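Local coordinates for glycerol dehydratase (Clostridium butyricum, PDB 1R9D), which probably removes water from glycerol without vitamin B12, as a lyase of the glycyl radical enzyme family, at residues E443-S448 / N629-N634; A449-A454 / L618-E623; R622-Y627 / F635-Y640. One frame throughout, in Å; residues are numbered along the deposited sequence.

Contact 1. Residues E443-S448 / N629-N634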
loop_
_atom_site.group_PDB
_atom_site.type_symbol
_atom_site.label_atom_id
_atom_site.label_comp_id
_atom_site.label_asym_id
_atom_site.label_seq_id
_atom_site.Cartn_x
_atom_site.Cartn_y
_atom_site.Cartn_z
ATOM N N GLU A 443 16.852 1.052 -12.114
ATOM C CA GLU A 443 16.148 -0.087 -11.523
ATOM C C GLU A 443 15.719 -0.779 -12.822
ATOM O O GLU A 443 14.666 -0.477 -13.384
ATOM C CB GLU A 443 14.918 0.328 -10.708
ATOM C CG GLU A 443 14.050 -0.866 -10.243
ATOM C CD GLU A 443 14.757 -1.800 -9.251
ATOM O OE1 GLU A 443 15.990 -1.970 -9.353
ATOM O OE2 GLU A 443 14.077 -2.382 -8.375
ATOM N N GLY A 444 16.552 -1.695 -13.306
ATOM C CA GLY A 444 16.276 -2.343 -14.581
ATOM C C GLY A 444 15.559 -3.678 -14.661
ATOM O O GLY A 444 15.150 -4.065 -15.758
ATOM N N TRP A 445 15.402 -4.390 -13.547
ATOM C CA TRP A 445 14.718 -5.687 -13.591
ATOM C C TRP A 445 15.236 -6.464 -14.817
ATOM O O TRP A 445 14.462 -7.032 -15.588
ATOM C CB TRP A 445 13.198 -5.458 -13.692
ATOM C CG TRP A 445 12.501 -5.468 -12.353
ATOM C CD1 TRP A 445 12.893 -4.818 -11.214
ATOM C CD2 TRP A 445 11.352 -6.241 -11.997
ATOM N NE1 TRP A 445 12.064 -5.153 -10.165
ATOM C CE2 TRP A 445 11.112 -6.027 -10.619
ATOM C CE3 TRP A 445 10.505 -7.102 -12.708
ATOM C CZ2 TRP A 445 10.059 -6.647 -9.938
ATOM C CZ3 TRP A 445 9.453 -7.722 -12.027
ATOM C CH2 TRP A 445 9.243 -7.489 -10.655
ATOM N N HIS A 446 16.558 -6.491 -14.966
ATOM C CA HIS A 446 17.228 -7.114 -16.112
ATOM C C HIS A 446 17.065 -8.618 -16.401
ATOM O O HIS A 446 17.556 -9.106 -17.427
ATOM C CB HIS A 446 18.709 -6.740 -16.076
ATOM C CG HIS A 446 18.956 -5.262 -16.166
ATOM N ND1 HIS A 446 18.751 -4.541 -17.326
ATOM C CD2 HIS A 446 19.382 -4.370 -15.241
ATOM C CE1 HIS A 446 19.043 -3.270 -17.110
ATOM N NE2 HIS A 446 19.429 -3.139 -15.854
ATOM N N ASP A 447 16.421 -9.365 -15.512
ATOM C CA ASP A 447 16.167 -10.779 -15.798
ATOM C C ASP A 447 14.839 -11.153 -15.162
ATOM O O ASP A 447 14.755 -12.005 -14.269
ATOM C CB ASP A 447 17.283 -11.695 -15.294
ATOM C CG ASP A 447 17.159 -13.107 -15.858
ATOM O OD1 ASP A 447 16.291 -13.313 -16.738
ATOM O OD2 ASP A 447 17.923 -14.006 -15.443
ATOM N N SER A 448 13.792 -10.498 -15.646
ATOM C CA SER A 448 12.445 -10.691 -15.135
ATOM C C SER A 448 11.744 -11.960 -15.604
ATOM O O SER A 448 10.709 -12.331 -15.054
ATOM C CB SER A 448 11.589 -9.471 -15.485
ATOM O OG SER A 448 11.376 -9.375 -16.885
ATOM N N ASN A 629 5.883 -0.964 -17.020
ATOM C CA ASN A 629 5.783 -1.502 -15.669
ATOM C C ASN A 629 5.227 -0.483 -14.672
ATOM O O ASN A 629 5.062 0.691 -15.002
ATOM C CB ASN A 629 7.155 -2.019 -15.199
ATOM C CG ASN A 629 8.218 -0.939 -15.170
ATOM O OD1 ASN A 629 7.995 0.162 -14.658
ATOM N ND2 ASN A 629 9.396 -1.258 -15.698
ATOM N N PRO A 630 4.920 -0.929 -13.438
ATOM C CA PRO A 630 4.376 -0.046 -12.397
ATOM C C PRO A 630 5.289 1.114 -12.006
ATOM O O PRO A 630 4.854 2.053 -11.336
ATOM C CB PRO A 630 4.132 -0.997 -11.225
ATOM C CG PRO A 630 3.867 -2.310 -11.897
ATOM C CD PRO A 630 4.904 -2.335 -12.991
ATOM N N ARG A 631 6.552 1.046 -12.409
ATOM C CA ARG A 631 7.505 2.101 -12.089
ATOM C C ARG A 631 7.590 3.130 -13.212
ATOM O O ARG A 631 8.473 3.986 -13.217
ATOM C CB ARG A 631 8.886 1.496 -11.817
ATOM C CG ARG A 631 8.963 0.717 -10.503
ATOM C CD ARG A 631 10.221 -0.141 -10.422
ATOM N NE ARG A 631 10.107 -1.366 -11.210
ATOM C CZ ARG A 631 10.764 -1.603 -12.339
ATOM N NH1 ARG A 631 11.596 -0.693 -12.836
ATOM N NH2 ARG A 631 10.597 -2.760 -12.969
ATOM N N GLY A 632 6.663 3.036 -14.161
ATOM C CA GLY A 632 6.630 3.965 -15.277
ATOM C C GLY A 632 7.677 3.715 -16.349
ATOM O O GLY A 632 7.894 4.560 -17.223
ATOM N N GLY A 633 8.332 2.558 -16.288
ATOM C CA GLY A 633 9.353 2.244 -17.271
ATOM C C GLY A 633 8.871 1.312 -18.368
ATOM O O GLY A 633 7.815 0.692 -18.251
ATOM N N ASN A 634 9.653 1.212 -19.437
ATOM C CA ASN A 634 9.311 0.347 -20.559
ATOM C C ASN A 634 9.997 -1.003 -20.467
ATOM O O ASN A 634 11.102 -1.114 -19.935
ATOM C CB ASN A 634 9.730 0.998 -21.877
ATOM C CG ASN A 634 8.673 1.921 -22.434
ATOM O OD1 ASN A 634 7.675 1.473 -23.004
ATOM N ND2 ASN A 634 8.878 3.223 -22.264
#
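R631 NH2 sits over the indole of W445, 3.4 Å from W445 CG, while D510 takes it in a salt bridge and the carbonyl O of F545 in a hydrogen bond. The guanidinium therefore has an aromatic face for its delocalised charge and oxygens for its N-H groups. Its plane is stacked on the indole at 29°, and R631 CZ lies 4.3 Å from the centroid of the W445 five-membered ring, close to the ring normal: a cation-pi contact. A bend at chi3 (-78°) lets the end of the arginine chain lie against the indole. E443 contributes through its aliphatic part, with E443 CG 3.6 Å from R631 NH1 on the same guanidinium face as W445 CD1. Its carboxylate stands nearly upright to the guanidinium, and the nearest charged atoms, E443 OE2 and R631 NE, are 5.0 Å apart. The amide carbon of N629 also lies over a face of the guanidinium. N629 OD1 in turn holds the loop: R631 N (2.8 Å to N629 OD1) and G633 N (2.9 Å to N629 OD1) reach it from opposite faces of the amide plane. The N629 amide is thereby fixed beside the arginine it packs on. This is an Asx turn built into a type I beta turn, N629 to G632, tied by a buried cation-pi pair to the loop between strands 442-443 and 449-452 of the pyruvate formate lyase-like domain.

Contact 2. Residues A449-A454 / L618-E623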
loop_
_atom_site.group_PDB
_atom_site.type_symbol
_atom_site.label_atom_id
_atom_site.label_comp_id
_atom_site.label_asym_id
_atom_site.label_seq_id
_atom_site.Cartn_x
_atom_site.Cartn_y
_atom_site.Cartn_z
ATOM N N ALA A 449 12.296 -12.630 -16.613
ATOM C CA ALA A 449 11.678 -13.855 -17.118
ATOM C C ALA A 449 12.457 -14.496 -18.260
ATOM O O ALA A 449 13.309 -13.862 -18.876
ATOM C CB ALA A 449 10.262 -13.560 -17.588
ATOM N N PHE A 450 12.169 -15.773 -18.507
ATOM C CA PHE A 450 12.766 -16.510 -19.624
ATOM C C PHE A 450 11.558 -16.971 -20.431
ATOM O O PHE A 450 10.579 -17.470 -19.868
ATOM C CB PHE A 450 13.582 -17.723 -19.156
ATOM C CG PHE A 450 14.922 -17.371 -18.576
ATOM C CD1 PHE A 450 15.165 -17.530 -17.218
ATOM C CD2 PHE A 450 15.944 -16.889 -19.389
ATOM C CE1 PHE A 450 16.411 -17.218 -16.675
ATOM C CE2 PHE A 450 17.191 -16.572 -18.859
ATOM C CZ PHE A 450 17.425 -16.738 -17.497
ATOM N N PHE A 451 11.633 -16.798 -21.746
ATOM C CA PHE A 451 10.536 -17.137 -22.653
ATOM C C PHE A 451 11.029 -18.131 -23.706
ATOM O O PHE A 451 12.028 -17.884 -24.371
ATOM C CB PHE A 451 10.055 -15.847 -23.325
ATOM C CG PHE A 451 8.811 -16.002 -24.145
ATOM C CD1 PHE A 451 7.563 -15.722 -23.597
ATOM C CD2 PHE A 451 8.891 -16.385 -25.481
ATOM C CE1 PHE A 451 6.407 -15.815 -24.368
ATOM C CE2 PHE A 451 7.740 -16.483 -26.266
ATOM C CZ PHE A 451 6.496 -16.196 -25.711
ATOM N N ASN A 452 10.324 -19.250 -23.847
ATOM C CA ASN A 452 10.708 -20.296 -24.799
ATOM C C ASN A 452 10.175 -20.025 -26.205
ATOM O O ASN A 452 9.017 -20.306 -26.504
ATOM C CB ASN A 452 10.191 -21.656 -24.312
ATOM C CG ASN A 452 10.767 -22.816 -25.103
ATOM O OD1 ASN A 452 11.091 -22.678 -26.285
ATOM N ND2 ASN A 452 10.885 -23.974 -24.456
ATOM N N LEU A 453 11.030 -19.484 -27.067
ATOM C CA LEU A 453 10.642 -19.177 -28.440
ATOM C C LEU A 453 10.282 -20.429 -29.239
ATOM O O LEU A 453 9.393 -20.393 -30.093
ATOM C CB LEU A 453 11.773 -18.435 -29.148
ATOM C CG LEU A 453 12.214 -17.093 -28.562
ATOM C CD1 LEU A 453 13.501 -16.660 -29.258
ATOM C CD2 LEU A 453 11.112 -16.050 -28.732
ATOM N N ALA A 454 10.971 -21.534 -28.964
ATOM C CA ALA A 454 10.712 -22.786 -29.675
ATOM C C ALA A 454 9.296 -23.314 -29.434
ATOM O O ALA A 454 8.684 -23.905 -30.325
ATOM C CB ALA A 454 11.746 -23.838 -29.271
ATOM N N LEU A 618 12.634 -10.852 -33.942
ATOM C CA LEU A 618 11.996 -9.542 -33.938
ATOM C C LEU A 618 10.527 -9.602 -33.564
ATOM O O LEU A 618 9.999 -8.656 -32.984
ATOM C CB LEU A 618 12.154 -8.863 -35.304
ATOM C CG LEU A 618 13.463 -8.088 -35.483
ATOM C CD1 LEU A 618 13.656 -7.697 -36.956
ATOM C CD2 LEU A 618 13.434 -6.846 -34.593
ATOM N N VAL A 619 9.854 -10.699 -33.902
ATOM C CA VAL A 619 8.443 -10.833 -33.556
ATOM C C VAL A 619 8.331 -10.813 -32.029
ATOM O O VAL A 619 7.449 -10.163 -31.466
ATOM C CB VAL A 619 7.855 -12.144 -34.109
ATOM C CG1 VAL A 619 6.441 -12.356 -33.583
ATOM C CG2 VAL A 619 7.845 -12.085 -35.642
ATOM N N TYR A 620 9.232 -11.532 -31.365
ATOM C CA TYR A 620 9.253 -11.561 -29.903
ATOM C C TYR A 620 9.586 -10.162 -29.368
ATOM O O TYR A 620 8.890 -9.625 -28.506
ATOM C CB TYR A 620 10.318 -12.546 -29.419
ATOM C CG TYR A 620 10.602 -12.444 -27.935
ATOM C CD1 TYR A 620 9.687 -12.922 -26.996
ATOM C CD2 TYR A 620 11.768 -11.840 -27.475
ATOM C CE1 TYR A 620 9.926 -12.800 -25.631
ATOM C CE2 TYR A 620 12.020 -11.710 -26.101
ATOM C CZ TYR A 620 11.092 -12.195 -25.189
ATOM O OH TYR A 620 11.329 -12.087 -23.834
ATOM N N CYS A 621 10.652 -9.574 -29.895
ATOM C CA CYS A 621 11.091 -8.258 -29.442
ATOM C C CYS A 621 10.033 -7.161 -29.594
ATOM O O CYS A 621 9.868 -6.331 -28.698
ATOM C CB CYS A 621 12.384 -7.860 -30.166
ATOM S SG CYS A 621 13.842 -8.896 -29.740
ATOM N N ARG A 622 9.312 -7.160 -30.711
ATOM C CA ARG A 622 8.280 -6.147 -30.936
ATOM C C ARG A 622 7.119 -6.286 -29.956
ATOM O O ARG A 622 6.497 -5.289 -29.583
ATOM C CB ARG A 622 7.744 -6.219 -32.368
ATOM C CG ARG A 622 8.777 -5.921 -33.443
ATOM C CD ARG A 622 8.155 -6.055 -34.825
ATOM N NE ARG A 622 9.145 -5.983 -35.896
ATOM C CZ ARG A 622 9.329 -6.941 -36.799
ATOM N NH1 ARG A 622 8.592 -8.046 -36.760
ATOM N NH2 ARG A 622 10.248 -6.795 -37.745
ATOM N N GLU A 623 6.818 -7.512 -29.544
ATOM C CA GLU A 623 5.743 -7.720 -28.587
ATOM C C GLU A 623 6.166 -7.182 -27.219
ATOM O O GLU A 623 5.412 -6.460 -26.574
ATOM C CB GLU A 623 5.388 -9.207 -28.458
ATOM C CG GLU A 623 4.690 -9.826 -29.669
ATOM C CD GLU A 623 3.452 -9.063 -30.106
ATOM O OE1 GLU A 623 2.648 -8.660 -29.236
ATOM O OE2 GLU A 623 3.273 -8.878 -31.331
#
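F451 and Y620 each carry CG trans to the backbone N (chi1 -172° and 169°), and the two side chains slide past each other in opposite directions. The rings meet at an intermediate tilt, planes 37° apart and centroids 5.2 Å apart. Y620 CE1 comes over a face of the phenylalanine ring, 3.7 Å from F451 CG, and the overlap continues to Y620 CD1, 3.9 Å from F451 CD2. L453 completes the contact from the start of the next helix: the L453 CD2 methyl crosses the root of the tyrosine side chain, 3.7 Å from Y620 CB. One tyrosine thus touches phenylalanine with its outer part and leucine with its inner part. The phenol oxygen ends on a weak hydrogen bond to the carbonyl O of P548, so that the polar end of an otherwise apolar interface still has an acceptor. F451 also packs on M495, F498 and M502 of helix 484-516, while V553 and I556 of helix 553-569 pack against L453. Buried on both sides, the pairing is a case of helix-on-sheet packing: helix 607-624 lies against the helix that begins at L453 and against strand 449-452, which pairs with strand 543-551 in a mixed sheet.

Contact 3. Residues R622-Y627 / F635-Y640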
loop_
_atom_site.group_PDB
_atom_site.type_symbol
_atom_site.label_atom_id
_atom_site.label_comp_id
_atom_site.label_asym_id
_atom_site.label_seq_id
_atom_site.Cartn_x
_atom_site.Cartn_y
_atom_site.Cartn_z
ATOM N N ARG A 622 9.312 -7.160 -30.711
ATOM C CA ARG A 622 8.280 -6.147 -30.936
ATOM C C ARG A 622 7.119 -6.286 -29.956
ATOM O O ARG A 622 6.497 -5.289 -29.583
ATOM C CB ARG A 622 7.744 -6.219 -32.368
ATOM C CG ARG A 622 8.777 -5.921 -33.443
ATOM C CD ARG A 622 8.155 -6.055 -34.825
ATOM N NE ARG A 622 9.145 -5.983 -35.896
ATOM C CZ ARG A 622 9.329 -6.941 -36.799
ATOM N NH1 ARG A 622 8.592 -8.046 -36.760
ATOM N NH2 ARG A 622 10.248 -6.795 -37.745
ATOM N N GLU A 623 6.818 -7.512 -29.544
ATOM C CA GLU A 623 5.743 -7.720 -28.587
ATOM C C GLU A 623 6.166 -7.182 -27.219
ATOM O O GLU A 623 5.412 -6.460 -26.574
ATOM C CB GLU A 623 5.388 -9.207 -28.458
ATOM C CG GLU A 623 4.690 -9.826 -29.669
ATOM C CD GLU A 623 3.452 -9.063 -30.106
ATOM O OE1 GLU A 623 2.648 -8.660 -29.236
ATOM O OE2 GLU A 623 3.273 -8.878 -31.331
ATOM N N VAL A 624 7.374 -7.533 -26.786
ATOM C CA VAL A 624 7.877 -7.084 -25.488
ATOM C C VAL A 624 7.854 -5.556 -25.360
ATOM O O VAL A 624 7.472 -5.021 -24.316
ATOM C CB VAL A 624 9.318 -7.598 -25.240
ATOM C CG1 VAL A 624 9.874 -7.007 -23.947
ATOM C CG2 VAL A 624 9.317 -9.122 -25.148
ATOM N N ASN A 625 8.253 -4.859 -26.424
ATOM C CA ASN A 625 8.282 -3.393 -26.422
ATOM C C ASN A 625 6.938 -2.717 -26.148
ATOM O O ASN A 625 6.896 -1.540 -25.794
ATOM C CB ASN A 625 8.820 -2.861 -27.758
ATOM C CG ASN A 625 10.332 -2.850 -27.821
ATOM O OD1 ASN A 625 11.016 -3.133 -26.835
ATOM N ND2 ASN A 625 10.866 -2.513 -28.990
ATOM N N LYS A 626 5.843 -3.448 -26.311
ATOM C CA LYS A 626 4.515 -2.879 -26.099
ATOM C C LYS A 626 4.151 -2.589 -24.649
ATOM O O LYS A 626 3.246 -1.789 -24.384
ATOM C CB LYS A 626 3.442 -3.820 -26.648
ATOM C CG LYS A 626 3.429 -4.000 -28.148
ATOM C CD LYS A 626 2.482 -5.132 -28.509
ATOM C CE LYS A 626 2.361 -5.317 -30.015
ATOM N NZ LYS A 626 1.390 -6.410 -30.327
ATOM N N TYR A 627 4.858 -3.224 -23.718
ATOM C CA TYR A 627 4.533 -3.100 -22.297
ATOM C C TYR A 627 5.302 -2.121 -21.418
ATOM O O TYR A 627 6.439 -1.768 -21.708
ATOM C CB TYR A 627 4.594 -4.501 -21.679
ATOM C CG TYR A 627 3.701 -5.465 -22.413
ATOM C CD1 TYR A 627 4.143 -6.121 -23.568
ATOM C CD2 TYR A 627 2.372 -5.628 -22.031
ATOM C CE1 TYR A 627 3.273 -6.906 -24.330
ATOM C CE2 TYR A 627 1.493 -6.409 -22.784
ATOM C CZ TYR A 627 1.949 -7.038 -23.935
ATOM O OH TYR A 627 1.062 -7.750 -24.710
ATOM N N PHE A 635 9.330 -2.030 -20.977
ATOM C CA PHE A 635 9.915 -3.363 -21.021
ATOM C C PHE A 635 10.884 -3.321 -22.204
ATOM O O PHE A 635 10.661 -2.587 -23.173
ATOM C CB PHE A 635 8.849 -4.429 -21.304
ATOM C CG PHE A 635 8.161 -4.954 -20.080
ATOM C CD1 PHE A 635 7.317 -4.142 -19.325
ATOM C CD2 PHE A 635 8.339 -6.276 -19.692
ATOM C CE1 PHE A 635 6.660 -4.644 -18.200
ATOM C CE2 PHE A 635 7.688 -6.791 -18.567
ATOM C CZ PHE A 635 6.847 -5.976 -17.819
ATOM N N GLN A 636 11.968 -4.081 -22.115
ATOM C CA GLN A 636 12.933 -4.160 -23.205
ATOM C C GLN A 636 13.371 -5.615 -23.255
ATOM O O GLN A 636 13.687 -6.212 -22.226
ATOM C CB GLN A 636 14.128 -3.228 -22.972
ATOM C CG GLN A 636 14.807 -3.381 -21.634
ATOM C CD GLN A 636 16.036 -2.500 -21.499
ATOM O OE1 GLN A 636 16.445 -1.823 -22.450
ATOM N NE2 GLN A 636 16.641 -2.512 -20.316
ATOM N N PRO A 637 13.388 -6.207 -24.456
ATOM C CA PRO A 637 13.782 -7.608 -24.615
ATOM C C PRO A 637 15.273 -7.913 -24.609
ATOM O O PRO A 637 16.100 -7.082 -24.966
ATOM C CB PRO A 637 13.134 -7.985 -25.940
ATOM C CG PRO A 637 13.307 -6.713 -26.741
ATOM C CD PRO A 637 12.914 -5.640 -25.737
ATOM N N GLY A 638 15.596 -9.129 -24.186
ATOM C CA GLY A 638 16.969 -9.592 -24.183
ATOM C C GLY A 638 16.940 -10.966 -24.836
ATOM O O GLY A 638 15.860 -11.535 -25.006
ATOM N N LEU A 639 18.107 -11.488 -25.207
ATOM C CA LEU A 639 18.213 -12.805 -25.829
ATOM C C LEU A 639 19.413 -13.553 -25.241
ATOM O O LEU A 639 20.472 -13.618 -25.857
ATOM C CB LEU A 639 18.374 -12.662 -27.354
ATOM C CG LEU A 639 17.237 -11.974 -28.126
ATOM C CD1 LEU A 639 17.708 -11.656 -29.533
ATOM C CD2 LEU A 639 15.993 -12.864 -28.158
ATOM N N TYR A 640 19.247 -14.081 -24.028
ATOM C CA TYR A 640 20.302 -14.846 -23.351
ATOM C C TYR A 640 19.616 -15.957 -22.554
ATOM O O TYR A 640 18.444 -15.830 -22.196
ATOM C CB TYR A 640 21.179 -13.937 -22.482
ATOM C CG TYR A 640 20.523 -13.290 -21.282
ATOM C CD1 TYR A 640 20.350 -13.995 -20.093
ATOM C CD2 TYR A 640 20.142 -11.949 -21.316
ATOM C CE1 TYR A 640 19.818 -13.376 -18.956
ATOM C CE2 TYR A 640 19.610 -11.320 -20.192
ATOM C CZ TYR A 640 19.452 -12.035 -19.018
ATOM O OH TYR A 640 18.937 -11.405 -17.906
#
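The F635 ring has the carbonyl oxygen of Y627 at its edge, close to the ring plane, with Y627 O 3.5 Å from F635 CD1, while V624 O approaches it obliquely. The ring of Y627 likewise meets V624 O at its edge, in plane. Both aromatics are gathered about the type I beta turn from V624 to Y627 that leads out of helix 607-624, and the chain closes on this turn when it comes back at F635. The closure is secured by one backbone hydrogen bond, F635 N to Y627 O, 3.0 Å long and nearly straight at 168°, although the donor is tilted well away from the carbonyl plane. Beside it the tyrosine contributes its base: Y627 CB is 3.6 Å from F635 CD1, whereas its ring leads away, and I194 of the second subunit packs on this residue. V624 packs on P637. V624 CG1, trans to the backbone nitrogen (chi1 174°), lies 3.6 Å from P637 N, and the valine and proline side chains run past each other in opposite directions. K626 NZ, reaching back to the helix, forms a salt bridge with E623 OE1 on its syn side, somewhat out of the carboxylate plane. F635 is backed by C503 and N507 of helix 484-516. N625 points its CB bond away from the partner segment, yet its amide swings back across the proline: N625 OD1, which also accepts a hydrogen bond from R418 NH2, lies 3.3 Å from P637 CD.

How the contacts relate
All three contacts are largely buried, but their chemistry differs. Contact 1 joins two loops through a charged arginine and an aromatic face; contact 2 is apolar, strand against helix; contact 3 mixes a backbone bond with valine and proline packing, and partly exposed N625 lies at its margin. Contacts 2 and 3 use overlapping parts of helix 607-624; their centres lie about 7 Å apart, and P637 touches both Y620 and C621. Contacts 1 and 3 meet where the Y640 hydroxyl probably hydrogen-bonds the H446 carbonyl, and both also touch the second subunit, unlike contact 2. Strand 543-551 borders all three.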